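Local coordinates for protein beta-1,4-exocellulase (Thermobifida fusca, PDB 4B4H) that probably hydrolyses beta-1,4-glycosidic bonds of cellulose as a cellobiohydrolase, through this family 6 glycoside hydrolase catalytic domain of a longer protein, at residues G9-K21 against S29-D41. Numbering follows the deposited sequence.
Sequences GAKLYVNPVWSAK and SAVANESTAVWLD
Ser-35 OG donates to Tyr-13 O over 2.6 Å, lying in the plane of that carbonyl. The second direct bond, Ser-19 OG to Ala-32 O, is equally short at 2.6 Å, but the hydroxyl sits above the carbonyl plane, 42° out of it. With OG turned anti to the backbone N of Ser-19 (chi1 -177°), a residue in the first turn of helix 16-24 grips the Val-31 to Glu-34 type I turn. Two waters meet at Thr-36 OG1. One accepts from Asn-15 N and donates to Glu-34 O; the other accepts from Asn-15 ND2 and donates to Ala-37 O, 2.7 Å away. Asn-15, at the N-cap of the helix, also receives a weak capping bond from Val-17 N on OD1. Strands 11-12 and 38-40 both pair in parallel with strand 75-81 of the central sheet, in the distorted alpha/beta barrel of family 6; the contact joins the chain leaving 11-12, with the start of helix 16-24, to the turn and loop leading into 38-40. Thr-36 CG2 stands over one face of the Trp-18 indole, the side chains crossing at about a right angle: CG2 is 3.9 Å from the centroid of the six-membered ring, 8° off its normal, a CH-pi contact, while the ring edge brings CH2 to 3.1 Å from Val-31 O. The indole NE1 is bonded to Pro-355 O, and the ring packs close to Glu-357, a predicted substrate-binding residue; Trp-39 and Asp-41, predicted likewise, follow on the 29-41 segment. Val-14 spreads its two methyls over the turn, CG2 being 3.5 Å from Asn-33 O. Farther along, Val-38 CG2 touches both Tyr-13 CE2 and Asn-15 ND2, and the Tyr-13 hydroxyl is hydrogen-bonded to ND1 of His-62 in helix 59-70. At the other end, CB of Leu-12 rests 3.5 Å from CB of Ser-35.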
loop_
_atom_site.group_PDB
_atom_site.type_symbol
_atom_site.label_atom_id
_atom_site.label_comp_id
_atom_site.label_asym_id
_atom_site.label_seq_id
_atom_site.Cartn_x
_atom_site.Cartn_y
_atom_site.Cartn_z
ATOM N N GLY A 9 8.488 20.835 1.346
ATOM C CA GLY A 9 8.981 21.865 0.424
ATOM C C GLY A 9 9.286 21.387 -0.986
ATOM O O GLY A 9 10.178 21.917 -1.654
ATOM N N ALA A 10 8.558 20.371 -1.433
ATOM C CA ALA A 10 8.745 19.802 -2.753
ATOM C C ALA A 10 7.450 19.838 -3.553
ATOM O O ALA A 10 6.368 19.670 -2.994
ATOM C CB ALA A 10 9.244 18.368 -2.629
ATOM N N LYS A 11 7.565 20.078 -4.859
ATOM C CA LYS A 11 6.493 19.776 -5.796
ATOM C C LYS A 11 6.371 18.252 -5.903
ATOM O O LYS A 11 7.343 17.532 -5.664
ATOM C CB LYS A 11 6.805 20.343 -7.188
ATOM C CG LYS A 11 6.472 21.818 -7.400
ATOM C CD LYS A 11 7.722 22.678 -7.340
ATOM C CE LYS A 11 7.770 23.686 -8.478
ATOM N NZ LYS A 11 8.720 24.808 -8.229
ATOM N N LEU A 12 5.194 17.762 -6.263
ATOM C CA LEU A 12 5.005 16.327 -6.453
ATOM C C LEU A 12 4.821 15.973 -7.930
ATOM O O LEU A 12 4.112 16.659 -8.664
ATOM C CB LEU A 12 3.830 15.793 -5.612
ATOM C CG LEU A 12 3.612 16.352 -4.192
ATOM C CD1 LEU A 12 2.304 15.823 -3.603
ATOM C CD2 LEU A 12 4.789 16.090 -3.253
ATOM N N TYR A 13 5.464 14.884 -8.350
ATOM C CA TYR A 13 5.343 14.364 -9.717
ATOM C C TYR A 13 3.887 14.135 -10.127
ATOM O O TYR A 13 3.106 13.617 -9.335
ATOM C CB TYR A 13 6.080 13.024 -9.823
ATOM C CG TYR A 13 6.103 12.431 -11.210
ATOM C CD1 TYR A 13 6.731 13.099 -12.256
ATOM C CD2 TYR A 13 5.475 11.210 -11.487
ATOM C CE1 TYR A 13 6.762 12.567 -13.529
ATOM C CE2 TYR A 13 5.501 10.664 -12.766
ATOM C CZ TYR A 13 6.142 11.367 -13.788
ATOM O OH TYR A 13 6.213 10.877 -15.075
ATOM N N VAL A 14 3.541 14.495 -11.364
ATOM C CA VAL A 14 2.240 14.118 -11.949
ATOM C C VAL A 14 2.506 13.184 -13.132
ATOM O O VAL A 14 3.205 13.543 -14.084
ATOM C CB VAL A 14 1.387 15.345 -12.380
ATOM C CG1 VAL A 14 0.031 14.917 -12.931
ATOM C CG2 VAL A 14 1.172 16.285 -11.203
ATOM N N ASN A 15 1.952 11.980 -13.069
ATOM C CA ASN A 15 2.198 10.978 -14.101
ATOM C C ASN A 15 1.319 11.282 -15.297
ATOM O O ASN A 15 0.089 11.178 -15.197
ATOM C CB ASN A 15 1.926 9.573 -13.559
ATOM C CG ASN A 15 2.127 8.480 -14.599
ATOM O OD1 ASN A 15 2.335 8.759 -15.782
ATOM N ND2 ASN A 15 2.049 7.229 -14.165
ATOM N N PRO A 16 1.938 11.680 -16.432
ATOM C CA PRO A 16 1.144 12.113 -17.584
ATOM C C PRO A 16 0.247 10.992 -18.102
ATOM O O PRO A 16 -0.875 11.251 -18.523
ATOM C CB PRO A 16 2.198 12.449 -18.650
ATOM C CG PRO A 16 3.507 12.506 -17.936
ATOM C CD PRO A 16 3.371 11.583 -16.764
ATOM N N VAL A 17 0.748 9.759 -18.047
ATOM C CA VAL A 17 -0.017 8.582 -18.452
ATOM C C VAL A 17 -1.315 8.478 -17.637
ATOM O O VAL A 17 -2.419 8.486 -18.199
ATOM C CB VAL A 17 0.823 7.283 -18.311
ATOM C CG1 VAL A 17 0.054 6.073 -18.825
ATOM C CG2 VAL A 17 2.139 7.410 -19.061
ATOM N N TRP A 18 -1.185 8.385 -16.311
ATOM C CA TRP A 18 -2.356 8.325 -15.434
ATOM C C TRP A 18 -3.260 9.520 -15.601
ATOM O O TRP A 18 -4.483 9.383 -15.704
ATOM C CB TRP A 18 -1.953 8.167 -13.964
ATOM C CG TRP A 18 -3.166 8.193 -13.057
ATOM C CD1 TRP A 18 -4.053 7.157 -12.791
ATOM C CD2 TRP A 18 -3.715 9.351 -12.333
ATOM N NE1 TRP A 18 -5.073 7.577 -11.963
ATOM C CE2 TRP A 18 -4.922 8.877 -11.651
ATOM C CE3 TRP A 18 -3.333 10.676 -12.180
ATOM C CZ2 TRP A 18 -5.691 9.708 -10.864
ATOM C CZ3 TRP A 18 -4.125 11.509 -11.380
ATOM C CH2 TRP A 18 -5.267 11.030 -10.732
ATOM N N SER A 19 -2.668 10.712 -15.628
ATOM C CA SER A 19 -3.441 11.942 -15.730
ATOM C C SER A 19 -4.401 11.953 -16.927
ATOM O O SER A 19 -5.526 12.461 -16.814
ATOM C CB SER A 19 -2.517 13.161 -15.791
ATOM O OG SER A 19 -3.285 14.353 -15.819
ATOM N N ALA A 20 -3.948 11.402 -18.055
ATOM C CA ALA A 20 -4.723 11.412 -19.293
ATOM C C ALA A 20 -5.960 10.516 -19.213
ATOM O O ALA A 20 -6.976 10.803 -19.842
ATOM C CB ALA A 20 -3.850 11.023 -20.480
ATOM N N LYS A 21 -5.886 9.448 -18.421
ATOM C CA LYS A 21 -7.045 8.571 -18.224
ATOM C C LYS A 21 -8.058 9.154 -17.235
ATOM O O LYS A 21 -9.260 8.934 -17.375
ATOM C CB LYS A 21 -6.605 7.180 -17.765
ATOM C CG LYS A 21 -5.623 6.511 -18.701
ATOM C CD LYS A 21 -5.119 5.210 -18.109
ATOM C CE LYS A 21 -4.671 4.273 -19.217
ATOM N NZ LYS A 21 -3.442 4.757 -19.905
ATOM N N SER A 29 -11.074 15.634 -14.528
ATOM C CA SER A 29 -10.062 16.696 -14.522
ATOM C C SER A 29 -9.786 17.232 -13.117
ATOM O O SER A 29 -8.676 17.695 -12.836
ATOM C CB SER A 29 -10.426 17.835 -15.483
ATOM O OG SER A 29 -11.521 18.585 -14.983
ATOM N N ALA A 30 -10.793 17.137 -12.245
ATOM C CA ALA A 30 -10.717 17.607 -10.858
ATOM C C ALA A 30 -9.596 16.938 -10.066
ATOM O O ALA A 30 -9.064 17.511 -9.117
ATOM C CB ALA A 30 -12.047 17.391 -10.158
ATOM N N VAL A 31 -9.245 15.726 -10.467
ATOM C CA VAL A 31 -8.175 14.995 -9.794
ATOM C C VAL A 31 -7.041 14.591 -10.719
ATOM O O VAL A 31 -6.096 13.971 -10.275
ATOM C CB VAL A 31 -8.697 13.746 -9.045
ATOM C CG1 VAL A 31 -9.554 14.152 -7.859
ATOM C CG2 VAL A 31 -9.464 12.824 -9.982
ATOM N N ALA A 32 -7.105 14.975 -11.993
ATOM C CA ALA A 32 -6.091 14.510 -12.942
ATOM C C ALA A 32 -4.704 15.114 -12.714
ATOM O O ALA A 32 -3.732 14.627 -13.283
ATOM C CB ALA A 32 -6.545 14.718 -14.374
ATOM N N ASN A 33 -4.619 16.163 -11.888
ATOM C CA ASN A 33 -3.364 16.826 -11.536
ATOM C C ASN A 33 -2.792 16.343 -10.201
ATOM O O ASN A 33 -1.908 16.987 -9.633
ATOM C CB ASN A 33 -3.568 18.346 -11.464
ATOM C CG ASN A 33 -4.025 18.945 -12.781
ATOM O OD1 ASN A 33 -5.115 19.506 -12.874
ATOM N ND2 ASN A 33 -3.190 18.833 -13.803
ATOM N N GLU A 34 -3.318 15.239 -9.678
ATOM C CA GLU A 34 -2.823 14.707 -8.419
ATOM C C GLU A 34 -1.629 13.813 -8.701
ATOM O O GLU A 34 -1.528 13.250 -9.791
ATOM C CB GLU A 34 -3.920 13.955 -7.669
ATOM C CG GLU A 34 -5.062 14.856 -7.205
ATOM C CD GLU A 34 -4.585 16.089 -6.448
ATOM O OE1 GLU A 34 -3.818 15.963 -5.473
ATOM O OE2 GLU A 34 -4.992 17.205 -6.842
ATOM N N SER A 35 -0.719 13.730 -7.730
ATOM C CA SER A 35 0.463 12.860 -7.800
ATOM C C SER A 35 0.141 11.402 -7.463
ATOM O O SER A 35 -0.470 11.111 -6.427
ATOM C CB SER A 35 1.539 13.382 -6.849
ATOM O OG SER A 35 2.725 12.607 -6.946
ATOM N N THR A 36 0.591 10.488 -8.331
ATOM C CA THR A 36 0.438 9.035 -8.141
ATOM C C THR A 36 1.800 8.373 -8.338
ATOM O O THR A 36 2.649 8.884 -9.072
ATOM C CB THR A 36 -0.645 8.389 -9.071
ATOM O OG1 THR A 36 -0.327 8.603 -10.457
ATOM C CG2 THR A 36 -2.041 8.971 -8.790
ATOM N N ALA A 37 2.012 7.242 -7.668
ATOM C CA ALA A 37 3.277 6.539 -7.766
ATOM C C ALA A 37 3.398 5.808 -9.096
ATOM O O ALA A 37 2.394 5.427 -9.691
ATOM C CB ALA A 37 3.418 5.573 -6.600
ATOM N N VAL A 38 4.628 5.645 -9.574
ATOM C CA VAL A 38 4.879 4.846 -10.766
ATOM C C VAL A 38 5.220 3.455 -10.264
ATOM O O VAL A 38 6.084 3.302 -9.409
ATOM C CB VAL A 38 6.026 5.442 -11.617
ATOM C CG1 VAL A 38 6.511 4.439 -12.664
ATOM C CG2 VAL A 38 5.580 6.756 -12.266
ATOM N N TRP A 39 4.510 2.452 -10.770
ATOM C CA TRP A 39 4.668 1.075 -10.286
ATOM C C TRP A 39 5.595 0.249 -11.126
ATOM O O TRP A 39 5.313 -0.025 -12.297
ATOM C CB TRP A 39 3.319 0.385 -10.208
ATOM C CG TRP A 39 2.484 0.871 -9.057
ATOM C CD1 TRP A 39 2.036 2.174 -8.816
ATOM C CD2 TRP A 39 1.983 0.089 -7.914
ATOM N NE1 TRP A 39 1.328 2.233 -7.646
ATOM C CE2 TRP A 39 1.238 1.034 -7.065
ATOM C CE3 TRP A 39 2.047 -1.247 -7.541
ATOM C CZ2 TRP A 39 0.614 0.638 -5.893
ATOM C CZ3 TRP A 39 1.408 -1.637 -6.359
ATOM C CH2 TRP A 39 0.702 -0.716 -5.560
ATOM N N LEU A 40 6.706 -0.177 -10.539
ATOM C CA LEU A 40 7.579 -1.111 -11.253
ATOM C C LEU A 40 7.281 -2.525 -10.759
ATOM O O LEU A 40 7.961 -3.057 -9.879
ATOM C CB LEU A 40 9.067 -0.741 -11.129
ATOM C CG LEU A 40 9.513 0.720 -11.348
ATOM C CD1 LEU A 40 11.028 0.874 -11.256
ATOM C CD2 LEU A 40 9.019 1.329 -12.656
ATOM N N ASP A 41 6.211 -3.096 -11.303
ATOM C CA ASP A 41 5.650 -4.336 -10.802
ATOM C C ASP A 41 6.077 -5.539 -11.628
ATOM O O ASP A 41 5.577 -6.648 -11.428
ATOM C CB ASP A 41 4.125 -4.226 -10.722
ATOM C CG ASP A 41 3.473 -4.027 -12.081
ATOM O OD1 ASP A 41 4.047 -3.352 -12.970
ATOM O OD2 ASP A 41 2.351 -4.548 -12.265
HETATM O O HOH W 1 0.915 16.968 -7.681
HETATM O O HOH W 2 -0.135 11.250 -11.271
HETATM O O HOH W 3 0.821 6.538 -11.608
#